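Local coordinates for SusD superfamily protein (PDB 3JQ0) that is probably an outer-membrane lipoprotein of the SusD family that helps capture nutrients, most likely glycans, at the cell surface, at residues A[222-227]-A[386-391]. Numbering follows the deposited sequence.
Sequences VGLVTS and INAVRE
Ala388 O, a helix carbonyl oxygen, has the CD1 methyl of Leu224 lying 3.6 Å from it. The methyl comes in from the side of the carbonyl, with an angle of about 101° at the oxygen, and Ala388 C is only slightly farther away at 4.0 Å. This is van der Waals packing against the peptide group, and no hydrogen bond joins the two segments. The peptide hydrogen bonds of 386-391 are made within the helix, as with Glu391 N to Asn387 O at 2.8 Å, so the contact rests on packing.

Leucine suits the position because it is long enough to span the distance between loop and helix: the CA atoms of Leu224 and Val389 are 8.1 Å apart. Its second torsion places CD1 anti to CA (chi2 178°), stretching that branch toward the helix. Alanine suits the helix side by being short. Its CB meets Leu224 CD1 at 4.3 Å, leaving the leucine tip close to the backbone. Val389 contributes mainly through its peptide nitrogen, 4.4 Å from Leu224 CD1; its CG2 is farther from that methyl, at 4.9 Å.

Proteins of this family contain a scaffold of paired, TPR-like helices, and here the loop between helices 204-217 and 229-233 packs on one side of helix 383-394. Helix 364-377 completes the apolar setting, with Tyr364 and Ala365 touching Leu224 and Leu368 touching Ala388. The next loop residue adds a polar tie just beyond the segment: Val225 O accepts a hydrogen bond from NH1 of Arg392, on the same helix 383-394, while Val225 N donates one to Glu242 OE1. The isopropyl group of Val389, meanwhile, packs against Glu437 and Glu441 of helix 430-441.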
loop_
_atom_site.group_PDB
_atom_site.type_symbol
_atom_site.label_atom_id
_atom_site.label_comp_id
_atom_site.label_asym_id
_atom_site.label_seq_id
_atom_site.Cartn_x
_atom_site.Cartn_y
_atom_site.Cartn_z
ATOM N N VAL A 222 13.307 3.462 13.895
ATOM C CA VAL A 222 12.779 2.552 12.891
ATOM C C VAL A 222 13.870 1.565 12.476
ATOM O O VAL A 222 15.063 1.890 12.464
ATOM C CB VAL A 222 12.195 3.280 11.658
ATOM C CG1 VAL A 222 10.900 4.029 12.108
ATOM C CG2 VAL A 222 13.197 4.168 11.000
ATOM N N GLY A 223 13.446 0.372 12.092
ATOM C CA GLY A 223 14.349 -0.608 11.555
ATOM C C GLY A 223 13.537 -1.817 11.128
ATOM O O GLY A 223 12.317 -1.900 11.372
ATOM N N LEU A 224 14.210 -2.750 10.490
ATOM C CA LEU A 224 13.506 -3.964 10.045
ATOM C C LEU A 224 13.208 -4.904 11.229
ATOM O O LEU A 224 14.057 -5.108 12.107
ATOM C CB LEU A 224 14.333 -4.746 9.039
ATOM C CG LEU A 224 14.652 -4.087 7.704
ATOM C CD1 LEU A 224 15.530 -4.968 6.824
ATOM C CD2 LEU A 224 13.349 -3.694 6.971
ATOM N N VAL A 225 12.022 -5.466 11.231
ATOM C CA VAL A 225 11.700 -6.610 12.104
ATOM C C VAL A 225 12.399 -7.828 11.489
ATOM O O VAL A 225 12.071 -8.273 10.378
ATOM C CB VAL A 225 10.188 -6.823 12.183
ATOM C CG1 VAL A 225 9.865 -8.190 12.817
ATOM C CG2 VAL A 225 9.487 -5.736 12.973
ATOM N N THR A 226 13.400 -8.380 12.162
ATOM C CA THR A 226 14.196 -9.471 11.597
ATOM C C THR A 226 13.750 -10.846 11.992
ATOM O O THR A 226 14.072 -11.796 11.327
ATOM C CB THR A 226 15.672 -9.262 11.909
ATOM O OG1 THR A 226 15.783 -9.219 13.315
ATOM C CG2 THR A 226 16.192 -8.014 11.225
ATOM N N SER A 227 12.990 -10.979 13.069
ATOM C CA SER A 227 12.610 -12.309 13.515
ATOM C C SER A 227 11.956 -13.112 12.397
ATOM O O SER A 227 12.351 -14.237 12.115
ATOM C CB SER A 227 11.694 -12.230 14.735
ATOM O OG SER A 227 10.515 -11.464 14.478
ATOM N N ILE A 386 18.777 -3.295 -1.081
ATOM C CA ILE A 386 18.122 -4.476 -1.620
ATOM C C ILE A 386 18.456 -5.693 -0.760
ATOM O O ILE A 386 17.591 -6.480 -0.401
ATOM C CB ILE A 386 18.459 -4.722 -3.115
ATOM C CG1 ILE A 386 18.020 -3.525 -3.967
ATOM C CG2 ILE A 386 17.877 -6.029 -3.586
ATOM C CD1 ILE A 386 18.499 -3.568 -5.410
ATOM N N ASN A 387 19.746 -5.870 -0.462
ATOM C CA ASN A 387 20.162 -7.046 0.297
ATOM C C ASN A 387 19.756 -6.995 1.757
ATOM O O ASN A 387 19.599 -8.068 2.341
ATOM C CB ASN A 387 21.657 -7.335 0.107
ATOM C CG ASN A 387 21.915 -7.994 -1.204
ATOM O OD1 ASN A 387 21.060 -8.663 -1.756
ATOM N ND2 ASN A 387 23.136 -7.832 -1.752
ATOM N N ALA A 388 19.537 -5.819 2.357
ATOM C CA ALA A 388 19.014 -5.783 3.735
ATOM C C ALA A 388 17.603 -6.407 3.722
ATOM O O ALA A 388 17.259 -7.187 4.605
ATOM C CB ALA A 388 18.974 -4.333 4.245
ATOM N N VAL A 389 16.783 -6.035 2.754
ATOM C CA VAL A 389 15.441 -6.551 2.611
ATOM C C VAL A 389 15.466 -8.057 2.296
ATOM O O VAL A 389 14.718 -8.868 2.889
ATOM C CB VAL A 389 14.605 -5.741 1.645
ATOM C CG1 VAL A 389 13.230 -6.373 1.438
ATOM C CG2 VAL A 389 14.469 -4.318 2.128
ATOM N N ARG A 390 16.319 -8.476 1.360
ATOM C CA ARG A 390 16.431 -9.898 1.046
ATOM C C ARG A 390 16.923 -10.732 2.210
ATOM O O ARG A 390 16.405 -11.813 2.468
ATOM C CB ARG A 390 17.325 -10.133 -0.183
ATOM C CG ARG A 390 16.771 -9.583 -1.468
ATOM C CD ARG A 390 17.605 -9.916 -2.678
ATOM N NE ARG A 390 16.959 -9.427 -3.884
ATOM C CZ ARG A 390 17.397 -9.644 -5.108
ATOM N NH1 ARG A 390 18.491 -10.371 -5.306
ATOM N NH2 ARG A 390 16.825 -9.079 -6.140
ATOM N N GLU A 391 17.926 -10.224 2.934
ATOM C CA GLU A 391 18.458 -10.988 4.053
ATOM C C GLU A 391 17.349 -11.249 5.074
ATOM O O GLU A 391 17.253 -12.321 5.666
ATOM C CB GLU A 391 19.646 -10.265 4.687
ATOM C CG GLU A 391 20.207 -11.025 5.860
ATOM C CD GLU A 391 21.527 -10.462 6.415
ATOM O OE1 GLU A 391 22.142 -9.610 5.757
ATOM O OE2 GLU A 391 21.973 -10.920 7.490
#